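Local coordinates for microtubule-associated protein 1 light chain 3 (Plasmodium falciparum, PDB 4EOY) that is a ubiquitin-like Atg8 protein that binds a peptide of its partner Atg3 and probably takes part in autophagy-related conjugation, at residues 66-71 against 86-91; 35-40 against 116-121; 42-47 against 70-75. The protein carries 3 engineered substitutions. All coordinates share one frame; numbering follows the deposited sequence.

Contact 1 (66-71 against 86-91); sequences ILHQHI and RTIYLF. With ACT (acetate ion), chain H.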
loop_
_atom_site.group_PDB
_atom_site.type_symbol
_atom_site.label_atom_id
_atom_site.label_comp_id
_atom_site.label_asym_id
_atom_site.label_seq_id
_atom_site.Cartn_x
_atom_site.Cartn_y
_atom_site.Cartn_z
ATOM N N ILE A 66 -2.013 2.683 10.034
ATOM C CA ILE A 66 -1.874 3.843 9.152
ATOM C C ILE A 66 -2.724 3.696 7.888
ATOM O O ILE A 66 -3.360 4.646 7.427
ATOM C CB ILE A 66 -0.395 4.041 8.754
ATOM C CG1 ILE A 66 0.444 4.423 9.990
ATOM C CG2 ILE A 66 -0.268 5.069 7.646
ATOM C CD1 ILE A 66 1.938 4.405 9.740
ATOM N N LEU A 67 -2.738 2.499 7.315
ATOM C CA LEU A 67 -3.453 2.287 6.051
ATOM C C LEU A 67 -4.975 2.355 6.238
ATOM O O LEU A 67 -5.685 2.842 5.365
ATOM C CB LEU A 67 -3.034 0.955 5.431
ATOM C CG LEU A 67 -3.161 0.818 3.919
ATOM C CD1 LEU A 67 -2.487 1.964 3.197
ATOM C CD2 LEU A 67 -2.550 -0.498 3.470
ATOM N N HIS A 68 -5.458 1.880 7.387
ATOM C CA HIS A 68 -6.863 1.986 7.764
ATOM C C HIS A 68 -7.329 3.415 7.727
ATOM O O HIS A 68 -8.395 3.711 7.187
ATOM C CB HIS A 68 -7.068 1.442 9.175
ATOM C CG HIS A 68 -8.502 1.088 9.501
ATOM N ND1 HIS A 68 -9.509 1.987 9.435
ATOM C CD2 HIS A 68 -9.075 -0.110 9.946
ATOM C CE1 HIS A 68 -10.670 1.391 9.795
ATOM N NE2 HIS A 68 -10.404 0.109 10.104
ATOM N N GLN A 69 -6.541 4.305 8.318
ATOM C CA GLN A 69 -6.895 5.722 8.398
ATOM C C GLN A 69 -6.884 6.345 7.018
ATOM O O GLN A 69 -7.847 7.008 6.621
ATOM C CB GLN A 69 -5.917 6.491 9.297
ATOM C CG GLN A 69 -5.779 5.935 10.701
ATOM C CD GLN A 69 -7.114 5.785 11.386
ATOM O OE1 GLN A 69 -7.875 6.739 11.465
ATOM N NE2 GLN A 69 -7.412 4.582 11.881
ATOM N N HIS A 70 -5.805 6.107 6.271
ATOM C CA HIS A 70 -5.680 6.685 4.925
ATOM C C HIS A 70 -6.880 6.345 4.069
ATOM O O HIS A 70 -7.509 7.239 3.468
ATOM C CB HIS A 70 -4.372 6.241 4.284
ATOM C CG HIS A 70 -4.126 6.813 2.907
ATOM N ND1 HIS A 70 -3.797 8.109 2.700
ATOM C CD2 HIS A 70 -4.152 6.208 1.648
ATOM C CE1 HIS A 70 -3.643 8.333 1.378
ATOM N NE2 HIS A 70 -3.856 7.168 0.730
ATOM N N ILE A 71 -7.242 5.062 4.024
ATOM C CA ILE A 71 -8.349 4.629 3.161
ATOM C C ILE A 71 -9.670 5.302 3.558
ATOM O O ILE A 71 -10.526 5.576 2.704
ATOM C CB ILE A 71 -8.527 3.104 3.179
ATOM C CG1 ILE A 71 -7.305 2.426 2.547
ATOM C CG2 ILE A 71 -9.800 2.701 2.429
ATOM C CD1 ILE A 71 -7.094 0.977 2.977
ATOM N N ARG A 86 -15.086 2.879 8.597
ATOM C CA ARG A 86 -15.544 1.716 7.832
ATOM C C ARG A 86 -14.629 0.545 8.176
ATOM O O ARG A 86 -13.443 0.744 8.481
ATOM C CB ARG A 86 -15.438 1.979 6.340
ATOM C CG ARG A 86 -16.274 3.131 5.814
ATOM C CD ARG A 86 -15.852 3.321 4.390
ATOM N NE ARG A 86 -15.943 4.574 3.751
ATOM C CZ ARG A 86 -15.537 5.824 3.780
ATOM N NH1 ARG A 86 -16.415 6.532 3.116
ATOM N NH2 ARG A 86 -14.350 6.347 4.038
ATOM N N THR A 87 -15.184 -0.668 8.137
ATOM C CA THR A 87 -14.400 -1.888 8.341
ATOM C C THR A 87 -13.618 -2.211 7.062
ATOM O O THR A 87 -14.188 -2.249 5.972
ATOM C CB THR A 87 -15.287 -3.091 8.783
ATOM O OG1 THR A 87 -14.502 -4.289 8.810
ATOM C CG2 THR A 87 -16.440 -3.324 7.836
ATOM N N ILE A 88 -12.306 -2.412 7.208
ATOM C CA ILE A 88 -11.421 -2.761 6.095
ATOM C C ILE A 88 -10.653 -4.045 6.405
ATOM O O ILE A 88 -10.239 -4.267 7.532
ATOM C CB ILE A 88 -10.398 -1.643 5.814
ATOM C CG1 ILE A 88 -11.120 -0.325 5.508
ATOM C CG2 ILE A 88 -9.481 -2.026 4.658
ATOM C CD1 ILE A 88 -10.183 0.862 5.367
ATOM N N TYR A 89 -10.486 -4.890 5.396
ATOM C CA TYR A 89 -9.604 -6.041 5.495
ATOM C C TYR A 89 -8.466 -5.890 4.506
ATOM O O TYR A 89 -8.703 -5.588 3.327
ATOM C CB TYR A 89 -10.369 -7.318 5.184
ATOM C CG TYR A 89 -11.476 -7.604 6.164
ATOM C CD1 TYR A 89 -11.236 -8.298 7.334
ATOM C CD2 TYR A 89 -12.777 -7.170 5.911
ATOM C CE1 TYR A 89 -12.264 -8.570 8.225
ATOM C CE2 TYR A 89 -13.804 -7.428 6.792
ATOM C CZ TYR A 89 -13.549 -8.128 7.943
ATOM O OH TYR A 89 -14.581 -8.391 8.815
ATOM N N LEU A 90 -7.242 -6.087 4.991
ATOM C CA LEU A 90 -6.032 -5.918 4.179
ATOM C C LEU A 90 -5.380 -7.252 3.785
ATOM O O LEU A 90 -5.370 -8.221 4.567
ATOM C CB LEU A 90 -5.019 -5.070 4.936
ATOM C CG LEU A 90 -5.469 -3.629 5.227
ATOM C CD1 LEU A 90 -4.450 -2.924 6.118
ATOM C CD2 LEU A 90 -5.685 -2.856 3.929
ATOM N N PHE A 91 -4.815 -7.283 2.583
ATOM C CA PHE A 91 -4.247 -8.504 2.033
ATOM C C PHE A 91 -2.918 -8.299 1.337
ATOM O O PHE A 91 -2.741 -7.340 0.593
ATOM C CB PHE A 91 -5.228 -9.122 1.042
ATOM C CG PHE A 91 -6.543 -9.490 1.657
ATOM C CD1 PHE A 91 -7.542 -8.541 1.811
ATOM C CD2 PHE A 91 -6.775 -10.788 2.103
ATOM C CE1 PHE A 91 -8.750 -8.870 2.388
ATOM C CE2 PHE A 91 -7.984 -11.129 2.682
ATOM C CZ PHE A 91 -8.969 -10.176 2.829
HETATM C C ACT H . -6.692 -7.028 8.946
HETATM O O ACT H . -6.110 -6.952 7.841
HETATM O OXT ACT H . -7.722 -7.728 9.102
HETATM C CH3 ACT H . -6.136 -6.271 10.116
#

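Contact 2 (35-40 against 116-121); sequences VIERAN and YLYMEY. Engineered in segment 35-40: Ile36 (natural residue Cys).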
loop_
_atom_site.group_PDB
_atom_site.type_symbol
_atom_site.label_atom_id
_atom_site.label_comp_id
_atom_site.label_asym_id
_atom_site.label_seq_id
_atom_site.Cartn_x
_atom_site.Cartn_y
_atom_site.Cartn_z
ATOM N N VAL A 35 2.533 -0.426 -3.162
ATOM C CA VAL A 35 1.380 0.078 -3.893
ATOM C C VAL A 35 0.124 -0.556 -3.308
ATOM O O VAL A 35 0.065 -1.772 -3.143
ATOM C CB VAL A 35 1.458 -0.248 -5.396
ATOM C CG1 VAL A 35 0.344 0.475 -6.163
ATOM C CG2 VAL A 35 2.809 0.160 -5.948
ATOM N N ILE A 36 -0.877 0.263 -2.999
ATOM C CA ILE A 36 -2.139 -0.239 -2.435
ATOM C C ILE A 36 -3.241 -0.310 -3.494
ATOM O O ILE A 36 -3.445 0.638 -4.266
ATOM C CB ILE A 36 -2.646 0.636 -1.283
ATOM C CG1 ILE A 36 -4.008 0.138 -0.794
ATOM C CG2 ILE A 36 -2.827 2.057 -1.744
ATOM C CD1 ILE A 36 -4.356 0.623 0.584
ATOM N N GLU A 37 -3.974 -1.413 -3.515
ATOM C CA GLU A 37 -5.004 -1.618 -4.536
ATOM C C GLU A 37 -6.318 -2.092 -3.939
ATOM O O GLU A 37 -6.342 -2.895 -3.004
ATOM C CB GLU A 37 -4.506 -2.637 -5.552
ATOM C CG GLU A 37 -4.687 -2.200 -6.995
ATOM C CD GLU A 37 -3.610 -1.241 -7.470
ATOM O OE1 GLU A 37 -2.409 -1.603 -7.408
ATOM O OE2 GLU A 37 -3.972 -0.133 -7.923
ATOM N N ARG A 38 -7.411 -1.568 -4.478
ATOM C CA ARG A 38 -8.759 -1.926 -4.078
ATOM C C ARG A 38 -9.141 -3.245 -4.721
ATOM O O ARG A 38 -9.019 -3.391 -5.940
ATOM C CB ARG A 38 -9.724 -0.846 -4.569
ATOM C CG ARG A 38 -11.141 -0.959 -4.041
ATOM C CD ARG A 38 -11.885 0.323 -4.372
ATOM N NE ARG A 38 -13.302 0.295 -4.004
ATOM C CZ ARG A 38 -14.307 0.050 -4.835
ATOM N NH1 ARG A 38 -14.104 -0.220 -6.126
ATOM N NH2 ARG A 38 -15.542 0.094 -4.373
ATOM N N ALA A 39 -9.633 -4.183 -3.910
ATOM C CA ALA A 39 -9.750 -5.581 -4.333
ATOM C C ALA A 39 -11.183 -6.074 -4.508
ATOM O O ALA A 39 -11.396 -7.191 -4.997
ATOM C CB ALA A 39 -9.030 -6.473 -3.345
ATOM N N ASN A 40 -12.159 -5.278 -4.077
ATOM C CA ASN A 40 -13.566 -5.583 -4.358
ATOM C C ASN A 40 -14.398 -4.321 -4.570
ATOM O O ASN A 40 -13.910 -3.200 -4.405
ATOM C CB ASN A 40 -14.175 -6.498 -3.283
ATOM C CG ASN A 40 -14.575 -5.764 -2.020
ATOM O OD1 ASN A 40 -13.905 -4.836 -1.562
ATOM N ND2 ASN A 40 -15.655 -6.223 -1.413
ATOM N N TYR A 116 7.834 -3.981 -6.650
ATOM C CA TYR A 116 6.815 -3.432 -5.754
ATOM C C TYR A 116 6.261 -4.481 -4.799
ATOM O O TYR A 116 6.157 -5.663 -5.140
ATOM C CB TYR A 116 5.639 -2.839 -6.556
ATOM C CG TYR A 116 5.871 -1.450 -7.105
ATOM C CD1 TYR A 116 5.928 -0.344 -6.246
ATOM C CD2 TYR A 116 6.049 -1.235 -8.470
ATOM C CE1 TYR A 116 6.164 0.936 -6.727
ATOM C CE2 TYR A 116 6.292 0.041 -8.962
ATOM C CZ TYR A 116 6.347 1.125 -8.077
ATOM O OH TYR A 116 6.576 2.406 -8.545
ATOM N N LEU A 117 5.899 -4.039 -3.592
ATOM C CA LEU A 117 5.057 -4.827 -2.727
ATOM C C LEU A 117 3.605 -4.411 -2.960
ATOM O O LEU A 117 3.198 -3.282 -2.634
ATOM C CB LEU A 117 5.429 -4.645 -1.269
ATOM C CG LEU A 117 4.656 -5.542 -0.289
ATOM C CD1 LEU A 117 5.016 -6.986 -0.569
ATOM C CD2 LEU A 117 4.940 -5.137 1.154
ATOM N N TYR A 118 2.821 -5.327 -3.521
ATOM C CA TYR A 118 1.417 -5.052 -3.812
ATOM C C TYR A 118 0.563 -5.515 -2.663
ATOM O O TYR A 118 0.695 -6.658 -2.182
ATOM C CB TYR A 118 0.984 -5.760 -5.087
ATOM C CG TYR A 118 1.488 -5.103 -6.357
ATOM C CD1 TYR A 118 2.717 -5.440 -6.890
ATOM C CD2 TYR A 118 0.727 -4.151 -7.018
ATOM C CE1 TYR A 118 3.183 -4.840 -8.040
ATOM C CE2 TYR A 118 1.181 -3.556 -8.177
ATOM C CZ TYR A 118 2.418 -3.900 -8.677
ATOM O OH TYR A 118 2.865 -3.281 -9.833
ATOM N N MET A 119 -0.263 -4.612 -2.170
ATOM C CA MET A 119 -1.182 -4.915 -1.078
ATOM C C MET A 119 -2.592 -4.481 -1.458
ATOM O O MET A 119 -2.784 -3.511 -2.207
ATOM C CB MET A 119 -0.730 -4.211 0.199
ATOM C CG MET A 119 0.583 -4.761 0.744
ATOM S SD MET A 119 0.925 -4.024 2.340
ATOM C CE MET A 119 -0.307 -4.808 3.390
ATOM N N GLU A 120 -3.588 -5.205 -0.974
ATOM C CA GLU A 120 -4.957 -4.957 -1.423
ATOM C C GLU A 120 -5.894 -4.813 -0.270
ATOM O O GLU A 120 -5.679 -5.407 0.775
ATOM C CB GLU A 120 -5.429 -6.107 -2.320
ATOM C CG GLU A 120 -4.644 -6.232 -3.618
ATOM C CD GLU A 120 -5.122 -7.368 -4.482
ATOM O OE1 GLU A 120 -5.274 -8.481 -3.940
ATOM O OE2 GLU A 120 -5.335 -7.155 -5.702
ATOM N N TYR A 121 -6.935 -4.007 -0.447
ATOM C CA TYR A 121 -7.943 -3.864 0.581
ATOM C C TYR A 121 -9.290 -4.282 0.031
ATOM O O TYR A 121 -9.584 -4.116 -1.162
ATOM C CB TYR A 121 -8.000 -2.451 1.174
ATOM C CG TYR A 121 -8.294 -1.295 0.222
ATOM C CD1 TYR A 121 -9.587 -0.873 -0.027
ATOM C CD2 TYR A 121 -7.265 -0.572 -0.352
ATOM C CE1 TYR A 121 -9.850 0.202 -0.850
ATOM C CE2 TYR A 121 -7.518 0.503 -1.190
ATOM C CZ TYR A 121 -8.815 0.877 -1.445
ATOM O OH TYR A 121 -9.040 1.956 -2.275
HETATM O O HOH W 1 -7.309 -5.710 -7.186
#

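Contact 3 (42-47 against 70-75); sequences SNLPII and HINQSA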
loop_
_atom_site.group_PDB
_atom_site.type_symbol
_atom_site.label_atom_id
_atom_site.label_comp_id
_atom_site.label_asym_id
_atom_site.label_seq_id
_atom_site.Cartn_x
_atom_site.Cartn_y
_atom_site.Cartn_z
ATOM N N SER A 42 -17.357 -2.187 -3.327
ATOM C CA SER A 42 -18.163 -1.894 -2.147
ATOM C C SER A 42 -18.153 -0.384 -1.849
ATOM O O SER A 42 -17.819 0.419 -2.707
ATOM C CB SER A 42 -17.668 -2.732 -0.946
ATOM O OG SER A 42 -16.379 -2.362 -0.501
ATOM N N ASN A 43 -18.529 -0.009 -0.634
ATOM C CA ASN A 43 -18.575 1.401 -0.223
ATOM C C ASN A 43 -17.219 1.979 0.166
ATOM O O ASN A 43 -17.116 3.166 0.513
ATOM C CB ASN A 43 -19.518 1.555 0.968
ATOM C CG ASN A 43 -19.042 0.785 2.191
ATOM O OD1 ASN A 43 -18.424 -0.274 2.067
ATOM N ND2 ASN A 43 -19.326 1.318 3.378
ATOM N N LEU A 44 -16.181 1.142 0.141
ATOM C CA LEU A 44 -14.820 1.621 0.347
ATOM C C LEU A 44 -14.361 2.450 -0.860
ATOM O O LEU A 44 -14.506 2.017 -2.025
ATOM C CB LEU A 44 -13.840 0.473 0.581
ATOM C CG LEU A 44 -14.008 -0.359 1.851
ATOM C CD1 LEU A 44 -12.858 -1.356 1.955
ATOM C CD2 LEU A 44 -14.037 0.525 3.092
ATOM N N PRO A 45 -13.822 3.647 -0.587
ATOM C CA PRO A 45 -13.446 4.565 -1.658
ATOM C C PRO A 45 -12.144 4.184 -2.358
ATOM O O PRO A 45 -11.276 3.544 -1.768
ATOM C CB PRO A 45 -13.279 5.898 -0.911
ATOM C CG PRO A 45 -12.815 5.494 0.446
ATOM C CD PRO A 45 -13.524 4.209 0.749
ATOM N N ILE A 46 -12.010 4.600 -3.610
ATOM C CA ILE A 46 -10.762 4.435 -4.332
ATOM C C ILE A 46 -9.841 5.581 -3.934
ATOM O O ILE A 46 -10.155 6.740 -4.185
ATOM C CB ILE A 46 -10.993 4.444 -5.845
ATOM C CG1 ILE A 46 -11.833 3.235 -6.248
ATOM C CG2 ILE A 46 -9.662 4.396 -6.574
ATOM C CD1 ILE A 46 -12.351 3.288 -7.665
ATOM N N ILE A 47 -8.728 5.248 -3.287
ATOM C CA ILE A 47 -7.743 6.249 -2.860
ATOM C C ILE A 47 -6.977 6.763 -4.079
ATOM O O ILE A 47 -6.588 5.981 -4.955
ATOM C CB ILE A 47 -6.786 5.710 -1.762
ATOM C CG1 ILE A 47 -5.954 4.512 -2.247
ATOM C CG2 ILE A 47 -7.582 5.325 -0.534
ATOM C CD1 ILE A 47 -5.111 3.866 -1.158
ATOM N N HIS A 70 -5.805 6.107 6.271
ATOM C CA HIS A 70 -5.680 6.685 4.925
ATOM C C HIS A 70 -6.880 6.345 4.069
ATOM O O HIS A 70 -7.509 7.239 3.468
ATOM C CB HIS A 70 -4.372 6.241 4.284
ATOM C CG HIS A 70 -4.126 6.813 2.907
ATOM N ND1 HIS A 70 -3.797 8.109 2.700
ATOM C CD2 HIS A 70 -4.152 6.208 1.648
ATOM C CE1 HIS A 70 -3.643 8.333 1.378
ATOM N NE2 HIS A 70 -3.856 7.168 0.730
ATOM N N ILE A 71 -7.242 5.062 4.024
ATOM C CA ILE A 71 -8.349 4.629 3.161
ATOM C C ILE A 71 -9.670 5.302 3.558
ATOM O O ILE A 71 -10.526 5.576 2.704
ATOM C CB ILE A 71 -8.527 3.104 3.179
ATOM C CG1 ILE A 71 -7.305 2.426 2.547
ATOM C CG2 ILE A 71 -9.800 2.701 2.429
ATOM C CD1 ILE A 71 -7.094 0.977 2.977
ATOM N N ASN A 72 -9.819 5.583 4.851
ATOM C CA ASN A 72 -11.042 6.177 5.373
ATOM C C ASN A 72 -11.058 7.708 5.461
ATOM O O ASN A 72 -12.041 8.271 5.898
ATOM C CB ASN A 72 -11.359 5.561 6.736
ATOM C CG ASN A 72 -11.827 4.133 6.620
ATOM O OD1 ASN A 72 -12.564 3.786 5.702
ATOM N ND2 ASN A 72 -11.394 3.292 7.539
ATOM N N GLN A 73 -9.976 8.357 5.038
ATOM C CA GLN A 73 -9.852 9.816 5.080
ATOM C C GLN A 73 -9.936 10.391 3.686
ATOM O O GLN A 73 -9.423 9.794 2.738
ATOM C CB GLN A 73 -8.512 10.241 5.696
ATOM C CG GLN A 73 -8.499 10.164 7.209
ATOM C CD GLN A 73 -7.119 10.378 7.798
ATOM O OE1 GLN A 73 -6.234 10.939 7.149
ATOM N NE2 GLN A 73 -6.928 9.918 9.036
ATOM N N SER A 74 -10.581 11.550 3.565
ATOM C CA SER A 74 -10.553 12.321 2.324
ATOM C C SER A 74 -10.365 13.790 2.641
ATOM O O SER A 74 -10.654 14.236 3.752
ATOM C CB SER A 74 -11.828 12.100 1.495
ATOM O OG SER A 74 -12.994 12.577 2.140
ATOM N N ALA A 75 -9.875 14.530 1.652
ATOM C CA ALA A 75 -9.616 15.959 1.796
ATOM C C ALA A 75 -10.901 16.762 2.033
ATOM O O ALA A 75 -11.905 16.583 1.342
ATOM C CB ALA A 75 -8.870 16.480 0.571
#

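Contact 1 (66-71 against 86-91)
Ile71 and Ile88 meet where helix 60-72 lies against the run of chain leading into strand 89-92, and the helix residue engages its partner with CB and with the ends of both branches. Its CB already stands 3.5 Å from Ile88 CD1. The branch methyl, Ile71 CG2, is just as near to that Ile88 CD1, again at 3.5 Å, tighter than carbons usually sit. The other branch starts beside the backbone N (chi1 -66°), and its tip, Ile71 CD1, touches Ile88 CD1 at 3.9 Å and also lies 4.2 Å from Leu90 CD2, in the strand itself. A single methyl, Ile88 CD1, is therefore met by CB, CG2 and CD1 of Ile71.

One turn back along the helix, Leu67 continues the row, its CD2 reaching Leu90 CD2 at 3.9 Å. Leu90 N donates to the acetate O at 3.2 Å, the ion probably coming from the crystallisation liquor. At the outer margin His68 folds over toward Arg86: its CE1 comes within 3.1 Å of Arg86 O without a hydrogen bond, and Ile88 CD1 lies over one face of the ring, off toward the rim. Tyr121 of strand 117-122 also touches Ile71, Ile88 and Leu90, while the engineered Ile36 backs Leu67 and Ile71. This row of aliphatic side chains joining a helix to an edge strand is the helix-on-sheet core of the ubiquitin, or beta-grasp, fold.

Contact 2 (35-40 against 116-121)
Val35 and Tyr118 begin a four-rung parallel ladder that runs on through Ile36 with Met119 and Glu37 with Glu120 to Arg38 with Tyr121. It joins the first and last strands at the centre of the ubiquitin-fold sheet; the two strand segments, 35-38 and 117-121, run at 32° to each other.

Backbone hydrogen bonds form the first class. Val35 and Glu37 each use both N and O, to Leu117 O and Met119 N and to Met119 O and Tyr121 N respectively, the alternation expected of parallel strands. Ala39 N adds a fifth, reaching Tyr121 O at 2.7 Å beyond the end of strand 31-38. A CA-H...O contact from Ile36 CA to Met119 O, 3.3 Å, supplements them.

Among the polar groups, a water can donate to Arg38 O and to Glu120 OE2, though with more acceptors in reach than protons it need not serve both at once. Glu37 lies alongside Tyr118, its OE1 near the plane of the ring at the edge, 4.1 Å from Tyr118 CD2, but its OE2 forms a salt bridge with Lys50. Tyr118 OH turns to Asp114, and Arg38 NE to Leu44 O.

Apolar and aromatic contacts gather round Tyr121 on the face carrying Ile36 and Arg38. The ring leaves the backbone between N and the carbonyl carbon (chi1 59°), which swings it across toward strand 31-38. Ile36, engineered in place of cysteine, crosses it at about a right angle: Ile36 CG1 meets the edge in plane, 3.4 Å from Tyr121 CD2. From the Arg38 side the extended chain runs past the ring, its CG 3.6 Å from Tyr121 CE1. The same residue's backbone closes the group with a CH-pi contact, in which Arg38 CA sits 3.9 Å from the Tyr121 ring centroid, 11° off the normal.

Contact 3 (42-47 against 70-75)
Ile47 and His70 cross at about a right angle, and this sets the geometry where the loop after strand 31-38 passes the C-terminal part of helix 60-72. The isoleucine tip approaches the imidazole from the rim: Ile47 CD1 lies in the ring plane, 3.8 Å from His70 CD2, and 4.0 Å from His70 NE2. What brings it there is the first torsion, with CG1 lodged between the backbone N and the carbonyl carbon (chi1 62°). The other branch then points down on the helix backbone, Ile47 CG2 resting 3.8 Å from Ile71 CA and 4.2 Å from Ile71 CG1.

Two residues earlier in the loop, Pro45 turns its ring toward the same helical residue. Pro45 CG stands 3.2 Å from Ile71 O, a carbon against a carbonyl oxygen, while Pro45 CD lies more loosely against Ile71 CG2 at 4.4 Å. Both the proline ring and the Ile47 methyl press on Ile71 from the loop side.

No hydrogen bond links the two segments. Polar groups are tied down outside them: Pro45 O receives Tyr121 OH, and His70 NE2 bonds Lys49 O while the ring packs edge-to-face with Phe52. His70 NE2 then presumably carries a hydrogen, and the bond to Lys49 O together with the Phe52 ring would hold the imidazole's rotation, so Ile47 contributes shape rather than polarity.

Overall arrangement
Contacts 1 and 3, centres about 9 Å apart, share His70 and Ile71, and Ile71 faces 86-91 on one flank and loop 42-47 on another. Contact 2 supplies the sheet beneath them. Phe91 N is 2.7 Å from Glu120 O, a probable hydrogen bond, while Ile71 CD1 packs 3.7 Å from CD1 of the engineered Ile36. Tyr121 OH, 2.8 Å from Pro45 O, moors loop 42-47 to the same sheet. The bound Atg3 peptide reaches Tyr116 with an aromatic side chain and His70 with an apolar one, consistent with the two pockets by which Atg8 proteins recognise short motifs. The side chain of Glu37 comes, at its nearest atom, within about 3 Å of a bound calcium ion.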